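Local coordinates for pirin-like protein YhaK (Escherichia coli, PDB 2VEC) that is a monomeric, redox-sensitive cytoplasmic bicupin of the pirin family with a reactive cysteine, and lacks quercetin 2,3-dioxygenase activity, at residues L115-P120 with R148-I153; G161-I166 with E193-Q198; H214-H219 with N238-A243. All coordinates share one frame; numbering follows the deposited sequence.

Contact 1. Residues L115-P120 with R148-I153; sequences LLSTQP and RENPLI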
loop_
_atom_site.group_PDB
_atom_site.type_symbol
_atom_site.label_atom_id
_atom_site.label_comp_id
_atom_site.label_asym_id
_atom_site.label_seq_id
_atom_site.Cartn_x
_atom_site.Cartn_y
_atom_site.Cartn_z
ATOM N N LEU A 115 3.525 -4.495 -8.323
ATOM C CA LEU A 115 3.417 -5.708 -7.526
ATOM C C LEU A 115 4.489 -6.732 -7.943
ATOM O O LEU A 115 4.602 -7.101 -9.110
ATOM C CB LEU A 115 2.010 -6.327 -7.643
ATOM C CG LEU A 115 1.815 -7.626 -6.852
ATOM C CD1 LEU A 115 1.728 -7.363 -5.332
ATOM C CD2 LEU A 115 0.572 -8.400 -7.299
ATOM N N LEU A 116 5.294 -7.178 -6.986
ATOM C CA LEU A 116 6.237 -8.282 -7.231
ATOM C C LEU A 116 5.717 -9.500 -6.512
ATOM O O LEU A 116 5.596 -9.475 -5.285
ATOM C CB LEU A 116 7.632 -7.893 -6.702
ATOM C CG LEU A 116 8.201 -6.595 -7.281
ATOM C CD1 LEU A 116 9.482 -6.206 -6.539
ATOM C CD2 LEU A 116 8.489 -6.818 -8.773
ATOM N N SER A 117 5.402 -10.549 -7.271
ATOM C CA SER A 117 4.886 -11.810 -6.701
ATOM C C SER A 117 6.128 -12.637 -6.566
ATOM O O SER A 117 6.641 -13.143 -7.567
ATOM C CB SER A 117 3.863 -12.453 -7.629
ATOM O OG SER A 117 2.705 -11.619 -7.637
ATOM N N THR A 118 6.683 -12.665 -5.354
ATOM C CA THR A 118 8.068 -13.109 -5.185
ATOM C C THR A 118 8.150 -14.626 -5.149
ATOM O O THR A 118 7.142 -15.316 -4.900
ATOM C CB THR A 118 8.738 -12.515 -3.925
ATOM O OG1 THR A 118 8.114 -13.056 -2.764
ATOM C CG2 THR A 118 8.613 -10.983 -3.897
ATOM N N GLN A 119 9.353 -15.131 -5.384
ATOM C CA GLN A 119 9.583 -16.560 -5.505
ATOM C C GLN A 119 10.646 -16.983 -4.509
ATOM O O GLN A 119 11.627 -16.279 -4.322
ATOM C CB GLN A 119 10.076 -16.929 -6.907
ATOM C CG GLN A 119 9.345 -16.325 -8.092
ATOM C CD GLN A 119 10.063 -16.660 -9.421
ATOM O OE1 GLN A 119 10.845 -15.854 -9.955
ATOM N NE2 GLN A 119 9.831 -17.880 -9.934
ATOM N N PRO A 120 10.450 -18.145 -3.865
ATOM C CA PRO A 120 11.390 -18.750 -2.916
ATOM C C PRO A 120 12.855 -18.703 -3.332
ATOM O O PRO A 120 13.210 -19.182 -4.410
ATOM C CB PRO A 120 10.918 -20.205 -2.865
ATOM C CG PRO A 120 9.448 -20.098 -3.029
ATOM C CD PRO A 120 9.219 -18.950 -3.988
ATOM N N ARG A 148 0.504 -20.656 -5.536
ATOM C CA ARG A 148 -0.519 -19.956 -6.312
ATOM C C ARG A 148 0.075 -19.208 -7.491
ATOM O O ARG A 148 1.046 -18.447 -7.318
ATOM C CB ARG A 148 -1.330 -19.002 -5.412
ATOM C CG ARG A 148 -2.482 -19.738 -4.725
ATOM C CD ARG A 148 -3.046 -19.102 -3.506
ATOM N NE ARG A 148 -4.062 -18.098 -3.748
ATOM C CZ ARG A 148 -5.354 -18.196 -3.422
ATOM N NH1 ARG A 148 -5.851 -19.306 -2.887
ATOM N NH2 ARG A 148 -6.161 -17.170 -3.674
ATOM N N GLU A 149 -0.530 -19.389 -8.671
ATOM C CA GLU A 149 -0.082 -18.710 -9.899
ATOM C C GLU A 149 -0.333 -17.210 -9.780
ATOM O O GLU A 149 -1.360 -16.773 -9.258
ATOM C CB GLU A 149 -0.792 -19.253 -11.160
ATOM C CG GLU A 149 -0.500 -20.739 -11.532
ATOM C CD GLU A 149 -1.353 -21.249 -12.704
ATOM O OE1 GLU A 149 -1.776 -20.409 -13.545
ATOM O OE2 GLU A 149 -1.591 -22.494 -12.814
ATOM N N ASN A 150 0.625 -16.410 -10.247
ATOM C CA ASN A 150 0.432 -14.974 -10.360
ATOM C C ASN A 150 1.557 -14.411 -11.225
ATOM O O ASN A 150 2.674 -14.914 -11.163
ATOM C CB ASN A 150 0.448 -14.299 -8.989
ATOM C CG ASN A 150 -0.525 -13.130 -8.918
ATOM O OD1 ASN A 150 -1.675 -13.250 -9.383
ATOM N ND2 ASN A 150 -0.101 -12.028 -8.310
ATOM N N PRO A 151 1.283 -13.350 -12.010
ATOM C CA PRO A 151 2.385 -12.824 -12.835
ATOM C C PRO A 151 3.527 -12.342 -11.927
ATOM O O PRO A 151 3.261 -11.840 -10.843
ATOM C CB PRO A 151 1.748 -11.613 -13.545
ATOM C CG PRO A 151 0.316 -11.834 -13.502
ATOM C CD PRO A 151 0.061 -12.541 -12.167
ATOM N N LEU A 152 4.779 -12.526 -12.346
ATOM C CA LEU A 152 5.937 -12.083 -11.544
ATOM C C LEU A 152 5.896 -10.582 -11.265
ATOM O O LEU A 152 6.184 -10.149 -10.151
ATOM C CB LEU A 152 7.262 -12.413 -12.274
ATOM C CG LEU A 152 7.655 -13.893 -12.324
ATOM C CD1 LEU A 152 9.042 -14.020 -12.922
ATOM C CD2 LEU A 152 7.606 -14.519 -10.951
ATOM N N ILE A 153 5.554 -9.786 -12.284
ATOM C CA ILE A 153 5.614 -8.329 -12.187
ATOM C C ILE A 153 4.383 -7.735 -12.864
ATOM O O ILE A 153 4.057 -8.102 -14.014
ATOM C CB ILE A 153 6.880 -7.808 -12.928
ATOM C CG1 ILE A 153 8.168 -8.266 -12.228
ATOM C CG2 ILE A 153 6.849 -6.240 -13.117
ATOM C CD1 ILE A 153 9.440 -8.062 -13.069
HETATM O O HOH W 1 2.855 -9.387 -9.720
HETATM O O HOH W 2 8.642 -10.769 -8.884
#
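S117 meets the loop R148-I153 with both its backbone and its hydroxyl. S117 N gives a nearly straight hydrogen bond to L152 O (3.0 Å). S117 OG accepts from N150 ND2 at 2.9 Å, close to the plane of the asparagine amide. A chi1 of -68° sets OG beside its own backbone N and carries it across to N150. The same hydroxyl donates to a water (3.1 Å from S117 OG) that passes its own protons to L115 O and P151 O, knitting the two segments together again. Just before S117, L116 and I153 form an antiparallel non-hydrogen-bonded pair. Here strand 153-157 begins to pair with strand 112-116, as an outermost strand of the six-stranded sheet of the N-terminal cupin. L116 CD2 and I153 CG1 lie alongside each other, 3.8 Å apart on the same face. Further along, L152 brings CD2 against the amide of Q119, 3.6 Å from Q119 CD, the two side chains crossing at about a right angle. Outside the segments, N150 ND2 has a second acceptor in Q177 O, and R179 bonds to both T118 O and R148 O.

Contact 2. Residues G161-I166 with E193-Q198; sequences GKQQLI and ESANFQ
This is a contact between two facing sheets, made by side chains that span the gap. Strand 163-166 belongs to the six-stranded mixed sheet and strand 194-198 is an outermost strand of the four-stranded one; their axes pass 9.2 Å apart at 36°. Q163 and K162 carry it. With chi1 at 56°, Q163 CG sits between the backbone N and the carbonyl carbon, and the extended chain then delivers the amide to the opposing strand. There Q163 NE2 donates to N196 O at 3.0 Å, nearly straight but tilted off the carbonyl plane. Q163 NE2 stands over one face of the F197 ring, 3.9 Å above its plane and toward the rim, while Q163 OE1 sits past the rim, 3.2 Å from F197 CE1, with the amide and ring planes 35° apart. K162, bent along its chain, sends NZ to S194 O at 2.8 Å, almost in line with the carbonyl bond. A water accepts from both K162 NZ and S194 N, doubling the tie. F197 in turn packs on I187 and meets H185 edge-to-face, so its aromatic ring belongs to the interior between the two sheets, the arrangement of a cupin beta-barrel, here that of the C-terminal cupin.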
loop_
_atom_site.group_PDB
_atom_site.type_symbol
_atom_site.label_atom_id
_atom_site.label_comp_id
_atom_site.label_asym_id
_atom_site.label_seq_id
_atom_site.Cartn_x
_atom_site.Cartn_y
_atom_site.Cartn_z
ATOM N N GLY A 161 -7.976 9.710 -8.815
ATOM C CA GLY A 161 -9.363 10.170 -8.633
ATOM C C GLY A 161 -9.746 9.998 -7.151
ATOM O O GLY A 161 -8.919 9.613 -6.321
ATOM N N LYS A 162 -11.003 10.282 -6.818
ATOM C CA LYS A 162 -11.444 10.155 -5.410
ATOM C C LYS A 162 -11.111 8.793 -4.830
ATOM O O LYS A 162 -10.578 8.708 -3.704
ATOM C CB LYS A 162 -12.932 10.427 -5.253
ATOM C CG LYS A 162 -13.360 11.838 -5.636
ATOM C CD LYS A 162 -14.831 12.112 -5.241
ATOM C CE LYS A 162 -15.102 11.766 -3.744
ATOM N NZ LYS A 162 -16.539 12.039 -3.408
ATOM N N GLN A 163 -11.432 7.716 -5.558
ATOM C CA GLN A 163 -11.014 6.381 -5.113
ATOM C C GLN A 163 -10.751 5.492 -6.295
ATOM O O GLN A 163 -11.451 5.594 -7.313
ATOM C CB GLN A 163 -12.060 5.712 -4.209
ATOM C CG GLN A 163 -13.492 5.578 -4.829
ATOM C CD GLN A 163 -14.321 4.637 -3.965
ATOM O OE1 GLN A 163 -14.029 3.421 -3.890
ATOM N NE2 GLN A 163 -15.322 5.184 -3.281
ATOM N N GLN A 164 -9.727 4.653 -6.208
ATOM C CA GLN A 164 -9.441 3.685 -7.272
ATOM C C GLN A 164 -9.157 2.345 -6.629
ATOM O O GLN A 164 -8.464 2.279 -5.634
ATOM C CB GLN A 164 -8.241 4.140 -8.116
ATOM C CG GLN A 164 -7.920 3.192 -9.275
ATOM C CD GLN A 164 -6.703 3.622 -10.092
ATOM O OE1 GLN A 164 -5.919 4.466 -9.681
ATOM N NE2 GLN A 164 -6.537 3.000 -11.259
ATOM N N LEU A 165 -9.705 1.275 -7.193
ATOM C CA LEU A 165 -9.318 -0.069 -6.780
ATOM C C LEU A 165 -8.015 -0.372 -7.514
ATOM O O LEU A 165 -7.987 -0.407 -8.757
ATOM C CB LEU A 165 -10.437 -1.050 -7.177
ATOM C CG LEU A 165 -10.124 -2.525 -6.963
ATOM C CD1 LEU A 165 -10.087 -2.843 -5.432
ATOM C CD2 LEU A 165 -11.147 -3.361 -7.673
ATOM N N ILE A 166 -6.912 -0.523 -6.777
ATOM C CA ILE A 166 -5.621 -0.654 -7.435
ATOM C C ILE A 166 -5.101 -2.086 -7.355
ATOM O O ILE A 166 -4.127 -2.438 -8.034
ATOM C CB ILE A 166 -4.589 0.392 -6.930
ATOM C CG1 ILE A 166 -4.226 0.163 -5.434
ATOM C CG2 ILE A 166 -5.093 1.835 -7.218
ATOM C CD1 ILE A 166 -2.923 0.915 -4.971
ATOM N N GLU A 193 -14.167 16.275 1.594
ATOM C CA GLU A 193 -14.715 15.301 0.629
ATOM C C GLU A 193 -14.804 13.926 1.300
ATOM O O GLU A 193 -14.122 13.672 2.292
ATOM C CB GLU A 193 -13.829 15.174 -0.620
ATOM C CG GLU A 193 -13.822 16.353 -1.585
ATOM C CD GLU A 193 -13.400 15.932 -3.009
ATOM O OE1 GLU A 193 -12.243 15.490 -3.232
ATOM O OE2 GLU A 193 -14.233 16.086 -3.932
ATOM N N SER A 194 -15.642 13.043 0.762
ATOM C CA SER A 194 -15.777 11.697 1.337
ATOM C C SER A 194 -15.856 10.622 0.264
ATOM O O SER A 194 -16.203 10.914 -0.891
ATOM C CB SER A 194 -17.017 11.613 2.241
ATOM O OG SER A 194 -18.178 11.971 1.550
ATOM N N ALA A 195 -15.568 9.388 0.661
ATOM C CA ALA A 195 -15.590 8.222 -0.232
ATOM C C ALA A 195 -16.104 7.039 0.573
ATOM O O ALA A 195 -15.696 6.855 1.739
ATOM C CB ALA A 195 -14.188 7.926 -0.780
ATOM N N ASN A 196 -16.997 6.256 -0.034
ATOM C CA ASN A 196 -17.605 5.107 0.646
ATOM C C ASN A 196 -17.052 3.800 0.066
ATOM O O ASN A 196 -16.781 3.708 -1.154
ATOM C CB ASN A 196 -19.153 5.165 0.513
ATOM C CG ASN A 196 -19.852 3.988 1.215
ATOM O OD1 ASN A 196 -20.300 3.039 0.553
ATOM N ND2 ASN A 196 -19.924 4.032 2.554
ATOM N N PHE A 197 -16.911 2.792 0.929
ATOM C CA PHE A 197 -16.328 1.485 0.570
ATOM C C PHE A 197 -17.177 0.351 1.162
ATOM O O PHE A 197 -17.590 0.399 2.331
ATOM C CB PHE A 197 -14.859 1.378 1.016
ATOM C CG PHE A 197 -14.002 2.514 0.525
ATOM C CD1 PHE A 197 -13.269 2.386 -0.658
ATOM C CD2 PHE A 197 -13.958 3.716 1.218
ATOM C CE1 PHE A 197 -12.469 3.449 -1.140
ATOM C CE2 PHE A 197 -13.186 4.795 0.751
ATOM C CZ PHE A 197 -12.435 4.654 -0.426
ATOM N N GLN A 198 -17.437 -0.660 0.345
ATOM C CA GLN A 198 -18.122 -1.871 0.770
ATOM C C GLN A 198 -17.016 -2.911 0.953
ATOM O O GLN A 198 -16.220 -3.148 0.050
ATOM C CB GLN A 198 -19.130 -2.331 -0.299
ATOM C CG GLN A 198 -20.403 -1.444 -0.407
ATOM C CD GLN A 198 -21.610 -2.108 -1.106
ATOM O OE1 GLN A 198 -21.592 -2.390 -2.312
ATOM N NE2 GLN A 198 -22.694 -2.297 -0.349
HETATM O O HOH W 3 -17.381 14.103 -1.444
#

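Contact 3. Residues H214-H219 with N238-A243; sequences HALTHH and NITLVA
H214 turns its ring over V242 through a chi1 of 55°, which places CG between the backbone N and the carbonyl carbon and brings the imidazole toward the neighbouring strand. V242 has CG1 anti to its backbone N, and both CB and CG1 come up against the ring. The result is a CH-pi contact: V242 CB lies 3.9 Å from the centroid of the H214 ring, over one face but shifted toward the rim, nearest CE1 and NE2. L216 CD2 lies at the edge of that ring, in its plane, while L216 CD1 touches V242 CG2 at 4.0 Å. H214, L216, T240 and V242 thus make up one face of the sheet. A215 and L241 lie on the other, buried face, where A215 CB packs against L241 CD2 at 3.8 Å and also meets I239 CG2; L206 of strand 203-208, in the opposing sheet, touches both A215 and L241. The backbones form a regular antiparallel ladder, their axes inclined at 148°. H214 and V242 exchange two hydrogen bonds, and L216 and T240 two more, of which L216 N to T240 O is short at 2.7 Å and T240 N to L216 O almost perfectly straight. Between these rungs, at the non-hydrogen-bonded pair of A215 and L241, A215 CA approaches T240 O at 3.3 Å in a CA-H...O contact. Polar ends on the outer face find partners beyond the two segments: T240 OG1 bonds to N196 ND2 of the next strand, and H214 ND1 to D244 OD2. The latter bond would restrain the rotation of the ring that V242 covers, and the nearby carboxylate would be expected to favour a proton on ND1 and to polarise the imidazole.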
loop_
_atom_site.group_PDB
_atom_site.type_symbol
_atom_site.label_atom_id
_atom_site.label_comp_id
_atom_site.label_asym_id
_atom_site.label_seq_id
_atom_site.Cartn_x
_atom_site.Cartn_y
_atom_site.Cartn_z
ATOM N N HIS A 214 -10.932 10.906 8.879
ATOM C CA HIS A 214 -11.584 10.012 9.808
ATOM C C HIS A 214 -12.474 9.027 9.101
ATOM O O HIS A 214 -12.807 9.198 7.934
ATOM C CB HIS A 214 -12.341 10.778 10.899
ATOM C CG HIS A 214 -13.340 11.776 10.381
ATOM N ND1 HIS A 214 -12.975 13.007 9.871
ATOM C CD2 HIS A 214 -14.696 11.731 10.320
ATOM C CE1 HIS A 214 -14.063 13.671 9.510
ATOM N NE2 HIS A 214 -15.121 12.932 9.802
ATOM N N ALA A 215 -12.797 7.948 9.798
ATOM C CA ALA A 215 -13.657 6.934 9.229
ATOM C C ALA A 215 -14.956 6.896 10.018
ATOM O O ALA A 215 -14.946 7.021 11.247
ATOM C CB ALA A 215 -12.982 5.608 9.265
ATOM N N LEU A 216 -16.062 6.748 9.289
ATOM C CA LEU A 216 -17.387 6.514 9.850
ATOM C C LEU A 216 -17.912 5.144 9.439
ATOM O O LEU A 216 -17.650 4.661 8.329
ATOM C CB LEU A 216 -18.393 7.557 9.342
ATOM C CG LEU A 216 -17.949 9.000 9.077
ATOM C CD1 LEU A 216 -18.998 9.717 8.235
ATOM C CD2 LEU A 216 -17.870 9.661 10.436
ATOM N N THR A 217 -18.664 4.532 10.345
ATOM C CA THR A 217 -19.441 3.320 10.074
ATOM C C THR A 217 -20.809 3.578 10.683
ATOM O O THR A 217 -20.903 4.182 11.751
ATOM C CB THR A 217 -18.812 2.060 10.697
ATOM O OG1 THR A 217 -18.629 2.246 12.108
ATOM C CG2 THR A 217 -17.464 1.812 10.097
ATOM N N HIS A 218 -21.865 3.185 9.971
ATOM C CA HIS A 218 -23.244 3.426 10.408
ATOM C C HIS A 218 -23.476 4.899 10.754
ATOM O O HIS A 218 -24.243 5.210 11.681
ATOM C CB HIS A 218 -23.641 2.533 11.608
ATOM C CG HIS A 218 -23.224 1.103 11.465
ATOM N ND1 HIS A 218 -22.228 0.540 12.237
ATOM C CD2 HIS A 218 -23.650 0.126 10.629
ATOM C CE1 HIS A 218 -22.058 -0.722 11.883
ATOM N NE2 HIS A 218 -22.911 -0.999 10.912
ATOM N N HIS A 219 -22.819 5.799 10.013
ATOM C CA HIS A 219 -23.011 7.250 10.194
ATOM C C HIS A 219 -22.479 7.747 11.542
ATOM O O HIS A 219 -22.925 8.783 12.048
ATOM C CB HIS A 219 -24.501 7.648 10.020
ATOM C CG HIS A 219 -25.138 7.083 8.781
ATOM N ND1 HIS A 219 -24.794 7.491 7.507
ATOM C CD2 HIS A 219 -26.101 6.140 8.624
ATOM C CE1 HIS A 219 -25.507 6.817 6.620
ATOM N NE2 HIS A 219 -26.308 5.992 7.272
ATOM N N ASN A 238 -19.255 -1.691 5.770
ATOM C CA ASN A 238 -19.238 -0.435 5.007
ATOM C C ASN A 238 -18.489 0.592 5.792
ATOM O O ASN A 238 -18.714 0.741 6.999
ATOM C CB ASN A 238 -20.652 0.134 4.778
ATOM C CG ASN A 238 -21.437 -0.625 3.747
ATOM O OD1 ASN A 238 -21.272 -0.419 2.534
ATOM N ND2 ASN A 238 -22.353 -1.473 4.216
ATOM N N ILE A 239 -17.619 1.327 5.105
ATOM C CA ILE A 239 -16.804 2.349 5.756
ATOM C C ILE A 239 -16.778 3.603 4.876
ATOM O O ILE A 239 -16.594 3.516 3.652
ATOM C CB ILE A 239 -15.334 1.890 5.983
ATOM C CG1 ILE A 239 -15.240 0.660 6.923
ATOM C CG2 ILE A 239 -14.558 3.017 6.635
ATOM C CD1 ILE A 239 -13.797 0.108 7.055
ATOM N N THR A 240 -17.003 4.752 5.500
ATOM C CA THR A 240 -16.943 6.030 4.809
ATOM C C THR A 240 -15.753 6.767 5.358
ATOM O O THR A 240 -15.595 6.836 6.583
ATOM C CB THR A 240 -18.193 6.884 5.064
ATOM O OG1 THR A 240 -19.318 6.234 4.491
ATOM C CG2 THR A 240 -18.045 8.255 4.414
ATOM N N LEU A 241 -14.937 7.306 4.450
ATOM C CA LEU A 241 -13.757 8.069 4.813
ATOM C C LEU A 241 -13.985 9.515 4.493
ATOM O O LEU A 241 -14.460 9.849 3.394
ATOM C CB LEU A 241 -12.547 7.614 3.992
ATOM C CG LEU A 241 -12.114 6.140 4.154
ATOM C CD1 LEU A 241 -10.832 5.945 3.380
ATOM C CD2 LEU A 241 -11.966 5.767 5.640
ATOM N N VAL A 242 -13.586 10.390 5.413
ATOM C CA VAL A 242 -13.839 11.833 5.222
ATOM C C VAL A 242 -12.530 12.592 5.443
ATOM O O VAL A 242 -11.885 12.430 6.504
ATOM C CB VAL A 242 -14.902 12.379 6.220
ATOM C CG1 VAL A 242 -15.171 13.878 5.971
ATOM C CG2 VAL A 242 -16.208 11.573 6.140
ATOM N N ALA A 243 -12.142 13.412 4.471
ATOM C CA ALA A 243 -10.873 14.125 4.571
ATOM C C ALA A 243 -10.964 15.327 5.496
ATOM O O ALA A 243 -11.907 16.103 5.420
ATOM C CB ALA A 243 -10.358 14.542 3.186
#

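How the contacts relate
Contacts 2 and 3 are neighbours in the C-terminal cupin, their centres 11 Å apart. They share a sheet: strand 194-198 pairs with strand 238-243 through probable hydrogen bonds from F197 N to I239 O (2.8 Å) and from L241 N to A195 O (2.9 Å). Contact 3 therefore builds within this sheet, whereas contact 2 ties its outermost strand to the sheet facing it. Contact 1 belongs to the other cupin, with its centre about 27 Å from that of contact 2 and about 33 Å from that of contact 3, on the opposite side of the chain's centre from contact 3. The oxidised cysteine C145 lies just before segment 148-153 in sequence.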